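Local coordinates for protein putative phosphatase (Bacteroides thetaiotaomicron, PDB 3KYA) that is a putative phosphatase of unproven activity that binds zinc ions and joins an IPT/TIG domain to what is probably a six-bladed beta-propeller, at residues A[268-273]-A[300-305]; A[16-21]-A[38-43]; A[376-381]-A[447-452]; A[105-110]-A[432-437]. One frame throughout, in Å; residues are numbered along the deposited sequence.

Contact 1 of 4, residues A[268-273]-A[300-305]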
loop_
_atom_site.group_PDB
_atom_site.type_symbol
_atom_site.label_atom_id
_atom_site.label_comp_id
_atom_site.label_asym_id
_atom_site.label_seq_id
_atom_site.Cartn_x
_atom_site.Cartn_y
_atom_site.Cartn_z
ATOM N N LYS A 268 8.528 31.325 19.774
ATOM C CA LYS A 268 9.756 30.653 19.316
ATOM C C LYS A 268 9.544 29.151 19.092
ATOM O O LYS A 268 10.491 28.406 18.855
ATOM C CB LYS A 268 10.872 30.851 20.335
ATOM C CG LYS A 268 11.296 32.294 20.521
ATOM C CD LYS A 268 12.298 32.399 21.657
ATOM C CE LYS A 268 12.843 33.804 21.787
ATOM N NZ LYS A 268 13.708 33.950 22.987
ATOM N N GLY A 269 8.293 28.706 19.175
ATOM C CA GLY A 269 7.976 27.282 19.050
ATOM C C GLY A 269 8.430 26.484 20.266
ATOM O O GLY A 269 8.823 25.325 20.144
ATOM N N GLN A 270 8.397 27.117 21.435
ATOM C CA GLN A 270 8.758 26.458 22.689
ATOM C C GLN A 270 7.802 25.320 23.041
ATOM O O GLN A 270 6.620 25.395 22.729
ATOM C CB GLN A 270 8.686 27.423 23.883
ATOM C CG GLN A 270 9.590 28.652 23.906
ATOM C CD GLN A 270 9.008 29.909 23.274
ATOM O OE1 GLN A 270 8.266 29.858 22.304
ATOM N NE2 GLN A 270 9.413 31.060 23.798
ATOM N N VAL A 271 8.321 24.291 23.703
ATOM C CA VAL A 271 7.507 23.232 24.287
ATOM C C VAL A 271 7.801 23.237 25.786
ATOM O O VAL A 271 8.961 23.105 26.193
ATOM C CB VAL A 271 7.752 21.838 23.668
ATOM C CG1 VAL A 271 7.045 20.752 24.482
ATOM C CG2 VAL A 271 7.274 21.809 22.213
ATOM N N PHE A 272 6.749 23.430 26.590
ATOM C CA PHE A 272 6.840 23.469 28.046
ATOM C C PHE A 272 6.213 22.221 28.658
ATOM O O PHE A 272 5.230 21.701 28.131
ATOM C CB PHE A 272 6.112 24.690 28.625
ATOM C CG PHE A 272 6.647 26.009 28.157
ATOM C CD1 PHE A 272 7.827 26.512 28.677
ATOM C CD2 PHE A 272 5.945 26.770 27.238
ATOM C CE1 PHE A 272 8.318 27.739 28.253
ATOM C CE2 PHE A 272 6.430 28.000 26.812
ATOM C CZ PHE A 272 7.619 28.479 27.320
ATOM N N ARG A 273 6.777 21.771 29.780
ATOM C CA ARG A 273 6.317 20.589 30.514
ATOM C C ARG A 273 5.939 20.959 31.944
ATOM O O ARG A 273 6.776 21.477 32.693
ATOM C CB ARG A 273 7.437 19.550 30.576
ATOM C CG ARG A 273 7.085 18.216 31.239
ATOM C CD ARG A 273 8.333 17.370 31.435
ATOM N NE ARG A 273 8.076 16.015 31.931
ATOM C CZ ARG A 273 7.787 15.695 33.191
ATOM N NH1 ARG A 273 7.665 16.634 34.122
ATOM N NH2 ARG A 273 7.596 14.422 33.520
ATOM N N PHE A 300 7.677 25.035 35.092
ATOM C CA PHE A 300 7.202 25.033 33.701
ATOM C C PHE A 300 8.465 24.847 32.878
ATOM O O PHE A 300 9.028 25.811 32.356
ATOM C CB PHE A 300 6.504 26.332 33.317
ATOM C CG PHE A 300 5.348 26.685 34.206
ATOM C CD1 PHE A 300 4.082 26.178 33.948
ATOM C CD2 PHE A 300 5.527 27.516 35.301
ATOM C CE1 PHE A 300 3.010 26.500 34.771
ATOM C CE2 PHE A 300 4.466 27.842 36.127
ATOM C CZ PHE A 300 3.206 27.336 35.865
ATOM N N LYS A 301 8.925 23.604 32.781
ATOM C CA LYS A 301 10.209 23.319 32.128
ATOM C C LYS A 301 10.174 23.448 30.604
ATOM O O LYS A 301 9.388 22.773 29.947
ATOM C CB LYS A 301 10.684 21.917 32.531
ATOM C CG LYS A 301 12.094 21.583 32.099
ATOM C CD LYS A 301 12.579 20.219 32.601
ATOM C CE LYS A 301 13.938 19.872 31.938
ATOM N NZ LYS A 301 14.582 18.626 32.455
ATOM N N GLN A 302 11.042 24.305 30.052
ATOM C CA GLN A 302 11.152 24.484 28.596
ATOM C C GLN A 302 12.131 23.443 28.054
ATOM O O GLN A 302 13.329 23.564 28.240
ATOM C CB GLN A 302 11.592 25.906 28.223
ATOM C CG GLN A 302 11.772 26.137 26.712
ATOM C CD GLN A 302 12.044 27.589 26.339
ATOM O OE1 GLN A 302 11.519 28.518 26.960
ATOM N NE2 GLN A 302 12.837 27.787 25.299
ATOM N N LEU A 303 11.616 22.424 27.371
ATOM C CA LEU A 303 12.450 21.330 26.879
ATOM C C LEU A 303 13.295 21.704 25.671
ATOM O O LEU A 303 14.455 21.297 25.572
ATOM C CB LEU A 303 11.581 20.116 26.513
ATOM C CG LEU A 303 10.694 19.524 27.615
ATOM C CD1 LEU A 303 9.985 18.264 27.120
ATOM C CD2 LEU A 303 11.508 19.217 28.852
ATOM N N PHE A 304 12.694 22.460 24.758
ATOM C CA PHE A 304 13.318 22.864 23.509
ATOM C C PHE A 304 12.383 23.771 22.722
ATOM O O PHE A 304 11.227 24.014 23.137
ATOM C CB PHE A 304 13.663 21.623 22.659
ATOM C CG PHE A 304 12.585 20.549 22.675
ATOM C CD1 PHE A 304 11.380 20.731 22.013
ATOM C CD2 PHE A 304 12.797 19.351 23.339
ATOM C CE1 PHE A 304 10.390 19.738 22.031
ATOM C CE2 PHE A 304 11.814 18.362 23.370
ATOM C CZ PHE A 304 10.609 18.559 22.712
ATOM N N THR A 305 12.917 24.300 21.621
ATOM C CA THR A 305 12.165 25.015 20.603
ATOM C C THR A 305 12.200 24.018 19.443
ATOM O O THR A 305 13.265 23.470 19.150
ATOM C CB THR A 305 12.798 26.358 20.241
ATOM O OG1 THR A 305 14.193 26.180 19.962
ATOM C CG2 THR A 305 12.646 27.349 21.400
HETATM O O HOH W 1 11.038 30.951 26.368
#

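Contact 2 of 4, residues A[16-21]-A[38-43]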
loop_
_atom_site.group_PDB
_atom_site.type_symbol
_atom_site.label_atom_id
_atom_site.label_comp_id
_atom_site.label_asym_id
_atom_site.label_seq_id
_atom_site.Cartn_x
_atom_site.Cartn_y
_atom_site.Cartn_z
ATOM N N LYS A 16 -38.403 -18.001 -24.075
ATOM C CA LYS A 16 -37.665 -18.883 -23.179
ATOM C C LYS A 16 -37.269 -18.161 -21.902
ATOM O O LYS A 16 -37.034 -16.949 -21.916
ATOM C CB LYS A 16 -36.395 -19.394 -23.864
ATOM C CG LYS A 16 -36.619 -20.285 -25.087
ATOM C CD LYS A 16 -37.333 -21.583 -24.704
ATOM C CE LYS A 16 -37.251 -22.637 -25.799
ATOM N NZ LYS A 16 -37.936 -22.237 -27.053
ATOM N N PRO A 17 -37.159 -18.908 -20.789
ATOM C CA PRO A 17 -36.758 -18.261 -19.550
ATOM C C PRO A 17 -35.334 -17.719 -19.612
ATOM O O PRO A 17 -34.561 -18.083 -20.500
ATOM C CB PRO A 17 -36.842 -19.392 -18.512
ATOM C CG PRO A 17 -36.794 -20.657 -19.294
ATOM C CD PRO A 17 -37.431 -20.349 -20.608
ATOM N N VAL A 18 -35.030 -16.811 -18.695
ATOM C CA VAL A 18 -33.686 -16.307 -18.510
ATOM C C VAL A 18 -33.230 -17.032 -17.255
ATOM O O VAL A 18 -34.014 -17.197 -16.309
ATOM C CB VAL A 18 -33.640 -14.788 -18.309
ATOM C CG1 VAL A 18 -32.241 -14.345 -17.887
ATOM C CG2 VAL A 18 -34.065 -14.077 -19.576
ATOM N N ALA A 19 -31.984 -17.489 -17.242
ATOM C CA ALA A 19 -31.459 -18.210 -16.092
ATOM C C ALA A 19 -30.113 -17.666 -15.658
ATOM O O ALA A 19 -29.342 -17.206 -16.485
ATOM C CB ALA A 19 -31.336 -19.711 -16.425
ATOM N N ILE A 20 -29.867 -17.690 -14.346
ATOM C CA ILE A 20 -28.572 -17.382 -13.759
ATOM C C ILE A 20 -28.098 -18.676 -13.097
ATOM O O ILE A 20 -28.777 -19.190 -12.205
ATOM C CB ILE A 20 -28.651 -16.269 -12.713
ATOM C CG1 ILE A 20 -29.012 -14.946 -13.402
ATOM C CG2 ILE A 20 -27.327 -16.176 -11.948
ATOM C CD1 ILE A 20 -29.239 -13.789 -12.431
ATOM N N SER A 21 -26.943 -19.189 -13.520
ATOM C CA SER A 21 -26.417 -20.454 -12.992
ATOM C C SER A 21 -25.293 -20.296 -11.977
ATOM O O SER A 21 -25.075 -21.187 -11.158
ATOM C CB SER A 21 -25.896 -21.308 -14.149
ATOM O OG SER A 21 -24.878 -20.605 -14.840
ATOM N N GLY A 38 -25.088 -17.591 -17.067
ATOM C CA GLY A 38 -26.468 -18.010 -17.253
ATOM C C GLY A 38 -26.852 -18.310 -18.685
ATOM O O GLY A 38 -26.035 -18.769 -19.485
ATOM N N GLU A 39 -28.113 -18.049 -19.007
ATOM C CA GLU A 39 -28.637 -18.311 -20.335
ATOM C C GLU A 39 -29.649 -17.279 -20.749
ATOM O O GLU A 39 -30.377 -16.753 -19.911
ATOM C CB GLU A 39 -29.359 -19.665 -20.361
ATOM C CG GLU A 39 -28.493 -20.846 -20.034
ATOM C CD GLU A 39 -29.292 -22.143 -20.018
ATOM O OE1 GLU A 39 -30.245 -22.252 -19.210
ATOM O OE2 GLU A 39 -28.951 -23.050 -20.804
ATOM N N ASN A 40 -29.684 -17.019 -22.049
ATOM C CA ASN A 40 -30.682 -16.178 -22.694
ATOM C C ASN A 40 -30.540 -14.693 -22.345
ATOM O O ASN A 40 -31.541 -13.999 -22.169
ATOM C CB ASN A 40 -32.094 -16.708 -22.349
ATOM C CG ASN A 40 -33.151 -16.289 -23.345
ATOM O OD1 ASN A 40 -32.860 -16.035 -24.505
ATOM N ND2 ASN A 40 -34.407 -16.250 -22.896
ATOM N N PHE A 41 -29.297 -14.219 -22.256
ATOM C CA PHE A 41 -29.032 -12.815 -21.949
ATOM C C PHE A 41 -28.964 -11.937 -23.195
ATOM O O PHE A 41 -29.020 -10.700 -23.094
ATOM C CB PHE A 41 -27.708 -12.634 -21.200
ATOM C CG PHE A 41 -27.629 -13.334 -19.873
ATOM C CD1 PHE A 41 -28.701 -13.328 -18.984
ATOM C CD2 PHE A 41 -26.434 -13.889 -19.459
ATOM C CE1 PHE A 41 -28.601 -13.947 -17.751
ATOM C CE2 PHE A 41 -26.326 -14.490 -18.218
ATOM C CZ PHE A 41 -27.419 -14.512 -17.364
ATOM N N GLY A 42 -28.836 -12.549 -24.366
ATOM C CA GLY A 42 -28.692 -11.767 -25.591
ATOM C C GLY A 42 -27.293 -11.157 -25.654
ATOM O O GLY A 42 -26.440 -11.463 -24.825
ATOM N N THR A 43 -27.062 -10.289 -26.638
ATOM C CA THR A 43 -25.737 -9.695 -26.858
ATOM C C THR A 43 -25.681 -8.156 -26.762
ATOM O O THR A 43 -24.674 -7.546 -27.133
ATOM C CB THR A 43 -25.212 -10.100 -28.242
ATOM O OG1 THR A 43 -26.131 -9.650 -29.256
ATOM C CG2 THR A 43 -25.038 -11.624 -28.350
#

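Contact 3 of 4, residues A[376-381]-A[447-452]. With EDO (1,2-ethanediol), chain K.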
loop_
_atom_site.group_PDB
_atom_site.type_symbol
_atom_site.label_atom_id
_atom_site.label_comp_id
_atom_site.label_asym_id
_atom_site.label_seq_id
_atom_site.Cartn_x
_atom_site.Cartn_y
_atom_site.Cartn_z
ATOM N N GLN A 376 -6.136 18.608 13.333
ATOM C CA GLN A 376 -6.209 17.572 14.355
ATOM C C GLN A 376 -5.925 16.171 13.836
ATOM O O GLN A 376 -6.358 15.805 12.750
ATOM C CB GLN A 376 -7.572 17.592 15.058
ATOM C CG GLN A 376 -7.580 16.822 16.386
ATOM C CD GLN A 376 -8.792 17.144 17.241
ATOM O OE1 GLN A 376 -9.795 17.644 16.737
ATOM N NE2 GLN A 376 -8.699 16.858 18.547
ATOM N N GLY A 377 -5.225 15.393 14.655
ATOM C CA GLY A 377 -4.859 14.031 14.328
ATOM C C GLY A 377 -5.151 13.068 15.457
ATOM O O GLY A 377 -5.188 13.460 16.618
ATOM N N VAL A 378 -5.329 11.800 15.102
ATOM C CA VAL A 378 -5.612 10.747 16.060
ATOM C C VAL A 378 -4.908 9.450 15.687
ATOM O O VAL A 378 -4.658 9.184 14.515
ATOM C CB VAL A 378 -7.138 10.483 16.147
ATOM C CG1 VAL A 378 -7.844 11.728 16.641
ATOM C CG2 VAL A 378 -7.697 10.040 14.791
ATOM N N PHE A 379 -4.556 8.660 16.696
ATOM C CA PHE A 379 -3.972 7.340 16.466
ATOM C C PHE A 379 -5.073 6.279 16.462
ATOM O O PHE A 379 -5.963 6.301 17.306
ATOM C CB PHE A 379 -2.898 7.020 17.500
ATOM C CG PHE A 379 -1.677 7.857 17.357
ATOM C CD1 PHE A 379 -0.659 7.475 16.489
ATOM C CD2 PHE A 379 -1.531 9.029 18.073
ATOM C CE1 PHE A 379 0.475 8.244 16.333
ATOM C CE2 PHE A 379 -0.384 9.804 17.923
ATOM C CZ PHE A 379 0.618 9.408 17.045
ATOM N N VAL A 380 -5.005 5.365 15.504
ATOM C CA VAL A 380 -6.024 4.332 15.328
ATOM C C VAL A 380 -5.398 2.962 15.163
ATOM O O VAL A 380 -4.515 2.761 14.341
ATOM C CB VAL A 380 -6.899 4.637 14.094
ATOM C CG1 VAL A 380 -7.881 3.488 13.798
ATOM C CG2 VAL A 380 -7.622 5.981 14.276
ATOM N N LYS A 381 -5.886 2.009 15.943
ATOM C CA LYS A 381 -5.374 0.658 15.896
ATOM C C LYS A 381 -5.654 0.008 14.543
ATOM O O LYS A 381 -6.743 0.141 13.984
ATOM C CB LYS A 381 -5.949 -0.179 17.046
ATOM C CG LYS A 381 -5.470 -1.628 17.049
ATOM C CD LYS A 381 -5.621 -2.308 18.422
ATOM C CE LYS A 381 -4.515 -1.869 19.396
ATOM N NZ LYS A 381 -4.555 -2.622 20.682
ATOM N N SER A 447 -11.013 20.742 10.207
ATOM C CA SER A 447 -10.127 21.159 11.313
ATOM C C SER A 447 -10.077 20.232 12.536
ATOM O O SER A 447 -9.052 20.170 13.219
ATOM C CB SER A 447 -10.540 22.572 11.780
ATOM O OG SER A 447 -11.909 22.601 12.188
ATOM N N GLY A 448 -11.178 19.544 12.816
ATOM C CA GLY A 448 -11.297 18.666 13.982
ATOM C C GLY A 448 -11.509 17.208 13.614
ATOM O O GLY A 448 -12.115 16.903 12.576
ATOM N N LEU A 449 -11.012 16.313 14.471
ATOM C CA LEU A 449 -11.082 14.877 14.239
ATOM C C LEU A 449 -10.930 14.094 15.534
ATOM O O LEU A 449 -10.030 14.382 16.341
ATOM C CB LEU A 449 -9.952 14.441 13.277
ATOM C CG LEU A 449 -9.950 12.991 12.795
ATOM C CD1 LEU A 449 -11.136 12.739 11.877
ATOM C CD2 LEU A 449 -8.615 12.630 12.072
ATOM N N VAL A 450 -11.822 13.130 15.737
ATOM C CA VAL A 450 -11.731 12.192 16.873
ATOM C C VAL A 450 -12.105 10.810 16.373
ATOM O O VAL A 450 -12.784 10.680 15.354
ATOM C CB VAL A 450 -12.654 12.545 18.075
ATOM C CG1 VAL A 450 -12.126 13.738 18.832
ATOM C CG2 VAL A 450 -14.110 12.740 17.636
ATOM N N TYR A 451 -11.685 9.782 17.107
ATOM C CA TYR A 451 -12.023 8.399 16.788
ATOM C C TYR A 451 -12.507 7.696 18.038
ATOM O O TYR A 451 -11.847 7.756 19.079
ATOM C CB TYR A 451 -10.801 7.659 16.227
ATOM C CG TYR A 451 -11.056 6.234 15.782
ATOM C CD1 TYR A 451 -11.724 5.965 14.585
ATOM C CD2 TYR A 451 -10.562 5.155 16.505
ATOM C CE1 TYR A 451 -11.950 4.648 14.155
ATOM C CE2 TYR A 451 -10.758 3.838 16.069
ATOM C CZ TYR A 451 -11.450 3.595 14.893
ATOM O OH TYR A 451 -11.651 2.295 14.449
ATOM N N ASP A 452 -13.687 7.087 17.947
ATOM C CA ASP A 452 -14.234 6.266 19.015
ATOM C C ASP A 452 -13.682 4.869 18.736
ATOM O O ASP A 452 -14.077 4.226 17.741
ATOM C CB ASP A 452 -15.760 6.309 18.991
ATOM C CG ASP A 452 -16.391 5.505 20.109
ATOM O OD1 ASP A 452 -15.834 4.453 20.511
ATOM O OD2 ASP A 452 -17.486 5.910 20.566
HETATM C C1 EDO K . -9.946 1.799 10.757
HETATM O O1 EDO K . -9.496 2.394 9.536
HETATM C C2 EDO K . -11.306 2.387 11.104
HETATM O O2 EDO K . -12.044 1.475 11.920
#

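Contact 4 of 4, residues A[105-110]-A[432-437]. With EDO (1,2-ethanediol), chain C.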
loop_
_atom_site.group_PDB
_atom_site.type_symbol
_atom_site.label_atom_id
_atom_site.label_comp_id
_atom_site.label_asym_id
_atom_site.label_seq_id
_atom_site.Cartn_x
_atom_site.Cartn_y
_atom_site.Cartn_z
HETATM N N MSE A 105 -16.679 1.389 5.092
HETATM C CA MSE A 105 -16.782 2.650 5.803
HETATM C C MSE A 105 -17.337 3.692 4.817
HETATM O O MSE A 105 -17.021 3.670 3.608
HETATM C CB MSE A 105 -15.414 3.088 6.330
HETATM C CG MSE A 105 -14.813 2.152 7.361
HETATM SE SE MSE A 105 -15.649 2.364 9.091
HETATM C CE MSE A 105 -14.550 3.758 9.873
ATOM N N VAL A 106 -18.177 4.589 5.324
ATOM C CA VAL A 106 -18.760 5.645 4.510
ATOM C C VAL A 106 -18.793 6.969 5.280
ATOM O O VAL A 106 -18.837 6.974 6.510
ATOM C CB VAL A 106 -20.193 5.295 4.028
ATOM C CG1 VAL A 106 -20.160 4.102 3.053
ATOM C CG2 VAL A 106 -21.159 5.025 5.214
ATOM N N VAL A 107 -18.770 8.084 4.554
ATOM C CA VAL A 107 -18.875 9.397 5.189
ATOM C C VAL A 107 -20.368 9.722 5.333
ATOM O O VAL A 107 -21.156 9.423 4.442
ATOM C CB VAL A 107 -18.160 10.493 4.392
ATOM C CG1 VAL A 107 -18.273 11.856 5.101
ATOM C CG2 VAL A 107 -16.685 10.125 4.181
ATOM N N GLY A 108 -20.739 10.291 6.473
ATOM C CA GLY A 108 -22.119 10.719 6.753
ATOM C C GLY A 108 -22.119 12.122 7.328
ATOM O O GLY A 108 -21.050 12.693 7.571
ATOM N N THR A 109 -23.308 12.677 7.555
ATOM C CA THR A 109 -23.432 14.009 8.148
ATOM C C THR A 109 -24.276 13.878 9.408
ATOM O O THR A 109 -25.442 13.491 9.335
ATOM C CB THR A 109 -24.038 15.023 7.164
ATOM O OG1 THR A 109 -23.214 15.091 5.982
ATOM C CG2 THR A 109 -24.139 16.442 7.801
ATOM N N LEU A 110 -23.673 14.173 10.562
ATOM C CA LEU A 110 -24.359 14.048 11.860
ATOM C C LEU A 110 -25.294 15.224 12.154
ATOM O O LEU A 110 -26.469 15.038 12.492
ATOM C CB LEU A 110 -23.317 13.978 12.986
ATOM C CG LEU A 110 -23.850 13.823 14.412
ATOM C CD1 LEU A 110 -24.433 12.410 14.606
ATOM C CD2 LEU A 110 -22.782 14.163 15.444
ATOM N N THR A 432 -19.813 18.585 -0.246
ATOM C CA THR A 432 -20.586 18.138 0.908
ATOM C C THR A 432 -21.075 16.698 0.793
ATOM O O THR A 432 -21.778 16.213 1.686
ATOM C CB THR A 432 -21.816 19.066 1.091
ATOM O OG1 THR A 432 -22.715 18.907 -0.017
ATOM C CG2 THR A 432 -21.390 20.538 1.186
ATOM N N ASP A 433 -20.699 16.004 -0.280
ATOM C CA ASP A 433 -21.220 14.652 -0.531
ATOM C C ASP A 433 -20.865 13.613 0.522
ATOM O O ASP A 433 -19.744 13.546 0.998
ATOM C CB ASP A 433 -20.735 14.131 -1.885
ATOM C CG ASP A 433 -20.909 15.151 -2.981
ATOM O OD1 ASP A 433 -20.092 16.114 -3.031
ATOM O OD2 ASP A 433 -21.871 14.998 -3.770
ATOM N N ASP A 434 -21.856 12.795 0.858
ATOM C CA ASP A 434 -21.683 11.672 1.754
ATOM C C ASP A 434 -21.463 10.418 0.906
ATOM O O ASP A 434 -21.719 10.434 -0.309
ATOM C CB ASP A 434 -22.915 11.531 2.665
ATOM C CG ASP A 434 -22.933 12.572 3.796
ATOM O OD1 ASP A 434 -21.854 13.026 4.214
ATOM O OD2 ASP A 434 -24.025 12.920 4.276
ATOM N N GLY A 435 -21.001 9.338 1.537
ATOM C CA GLY A 435 -20.817 8.059 0.845
ATOM C C GLY A 435 -19.393 7.523 0.760
ATOM O O GLY A 435 -18.560 7.733 1.652
ATOM N N ASP A 436 -19.124 6.828 -0.343
ATOM C CA ASP A 436 -17.859 6.136 -0.553
ATOM C C ASP A 436 -16.672 7.051 -0.279
ATOM O O ASP A 436 -16.598 8.153 -0.820
ATOM C CB ASP A 436 -17.816 5.536 -1.969
ATOM C CG ASP A 436 -16.597 4.674 -2.195
ATOM O OD1 ASP A 436 -15.489 5.228 -2.307
ATOM O OD2 ASP A 436 -16.753 3.443 -2.305
ATOM N N LEU A 437 -15.755 6.574 0.560
ATOM C CA LEU A 437 -14.603 7.372 1.028
ATOM C C LEU A 437 -13.781 8.118 -0.046
ATOM O O LEU A 437 -13.431 9.288 0.174
ATOM C CB LEU A 437 -13.639 6.512 1.865
ATOM C CG LEU A 437 -14.149 5.815 3.136
ATOM C CD1 LEU A 437 -12.984 5.326 3.980
ATOM C CD2 LEU A 437 -15.054 6.714 3.996
HETATM C C1 EDO C . -20.210 1.653 0.372
HETATM O O1 EDO C . -21.569 1.979 0.062
HETATM C C2 EDO C . -19.261 2.637 -0.292
HETATM O O2 EDO C . -19.263 2.429 -1.708
HETATM O O HOH W 2 -16.111 3.686 1.073
HETATM O O HOH W 3 -22.485 17.110 4.240
#

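Contact 1 of 4, residues A[268-273]-A[300-305]
Val271 and Arg273 tie strand 270-273 to strand 300-305, whose antiparallel directions lie 139° apart, through backbone bonds from Val271 N to Phe304 O and from Leu303 N to Val271 O, and a mutual pair between Arg273 and Lys301. Gln270 faces Thr305 and Phe272 faces Gln302, so two residues, Leu303 and Phe304, stand against the one Val271, as in a beta bulge. Gln302 runs out extended, its CG anti to the backbone N (chi1 178°), and passes Phe272 with CB 3.8 Å from ring atom CD1. Its amide then meets the aliphatic part of Gln270, Gln302 CD to Gln270 CG 3.6 Å, the two amide planes 77° apart. Strand 300-305 is an edge of a four-stranded sheet, probably a propeller blade, and 270-273 is its neighbour. A water joins Gln270 NE2, at 3.0 Å, to Gln302 OE1, while Gln270 OE1 accepts Lys268 N at 2.9 Å from above its carbonyl plane. With an alanine here, Lys268 N would probably lose this acceptor and the Gln302 amide would be freer to turn. On the other face Val271 CG2 touches Phe304 CE1 at 3.7 Å; from it the ends of Arg273 and Lys301 lead away, to Lys344 O and to Glu345.

Contact 2 of 4, residues A[16-21]-A[38-43]
Ala19 and Glu39 form an antiparallel hydrogen-bonded pair, Glu39 N to Ala19 O at 2.9 Å and Ala19 N to Glu39 O at 3.2 Å, and next to it Ile20 faces Gly38 in a non-hydrogen-bonded pair. This is the open end of the hairpin made by strands 19-28 and 33-39, within the immunoglobulin-like IPT/TIG domain. Past Glu39 the chain turns away through Asn40, which has a positive phi (70°). Asn40 sends its side chain back over the incoming chain, CG anti to the backbone N (chi1 -158°), and ND2 donates to Pro17 O at 3.0 Å from well above the carbonyl plane. Asn40 OD1 takes the backbone N of Asp13, so both ends of this amide hold the N-terminal segment. On the side of Val18 and Ile20, the Phe41 ring folds back beneath the strands: Val18 CG1 lies 3.7 Å from its CE1, Ile20 CG1 comes in at the ring edge, and Glu39 N sits over one face toward the rim. Ile82 of strand 80-84 touches both Ile20 and Phe41, extending this apolar layer. Asn40 O is buried without a polar partner, against Val18 CG2 at 3.6 Å. At Gly38 the strands come so close that a CB would clash with a carbonyl oxygen: Gly38 CA lies 3.1 Å from Ala19 O.

Contact 3 of 4, residues A[376-381]-A[447-452]
Over one face of the Tyr451 ring sits Val380, whose CG2 lies 3.9 Å from the ring centroid and 20° off the normal, a CH-pi contact. CG1, the other methyl of Val380, reaches the same ring at CE2, 3.7 Å away. At the ring edge, near its plane, the hydroxyl OH is hydrogen-bonded to O2 of a 1,2-ethanediol at 2.7 Å, a molecule probably taken from the crystallisation liquor. The ring of Phe458 also meets Tyr451. Replacing Tyr451 by a serine would probably take the ring face away from the Val380 methyls and open a gap between the two strands.

Strands 376-381 and 447-452 run nearly parallel, 14° apart, but they are not neighbours in one sheet: each is the edge strand of its own sheet. They are probably the innermost strands of adjacent blades, facing each other through side chains in the middle of the propeller. Val378 fills the next position, with CG2 on Leu449 CD2 at 3.9 Å and CG1 near Leu449 O. At the far end Gln376, extended with CG anti to the backbone N (chi1 -163°), lies alongside the backbone of 448-449. Its OE1 accepts Leu449 N at 2.9 Å from above the amide plane, and its NE2 goes to Leu144 O on strand 141-147. The backbone bond from Gln376 N to Ser447 O is weak; here Ser447 and Gly448 form a classic beta bulge opposite His461. Apolar contact thus joins the two sheets at one end, and a single glutamine amide links three strands at the other.

Contact 4 of 4, residues A[105-110]-A[432-437]
Thr109 OG1 is gripped twice: it donates to Asp434 OD2 at 2.9 Å, on the oxygen's syn lone pair, and accepts a hydrogen bond from a water at 2.8 Å that also donates to Thr432 O. The hydroxyl reaches the carboxylate because OG1 stands anti to the carbonyl carbon (chi1 -58°). Asp434 has a second partner, Arg469 of strand 467-473, which forms a salt bridge to OD1 and also bonds Gly108 O.

Next along the strand, Val107 and Gly435 make an antiparallel hydrogen-bonded pair; the bond from Val107 N to Gly435 O is 2.9 Å and nearly straight (175°). Gly435 has backbone angles that call for glycine, with phi at 117°. Beyond it Leu437 turns back under the strand, CD2 against Val107 CG2 at 3.8 Å and CD1 facing CB of the selenomethionine Met105. A water spans the backbones here, donating to Met105 O at 2.7 Å and accepting from Leu437 N. Beside Val106, a 1,2-ethanediol, probably from the crystallisation liquor, donates through O2 to Asp436 OD2.

Strand 105-110 adds to the sheet of strands 446-452, 457-462 and 467-473, and the short, weakly bonded strand 435-436 edges it. A sheet completed by strands from the two ends of the propeller part is consistent with the "Velcro" closure of beta-propellers. With a hydroxyl on one oxygen and a guanidinium on the other, the Asp434 carboxylate is likely to stay ionised, its charge bridging segment 105-110 to the C-terminal strand.

Overall arrangement
From the N terminus, contact 2 closes first, across a short loop, and ties the ends of a hairpin in the IPT/TIG domain. Strand 105-110 then opens contact 4, whose loop takes in most of the probable propeller. Contact 1 is nested inside it, joining the edge strand of one probable blade to its neighbour, about 39 Å from contact 4, centre to centre. Contact 3 opens at 376-381, after contact 1 has closed; contact 4 closes at 432-437 and contact 3 at 447-452, so these two cross. Their nearest atoms are about 5 Å apart, and both reach the sheet that holds 105-110 and 446-452: contact 4 at its outer edge, contact 3 at its other edge, probably the innermost strand, beside the adjacent blade.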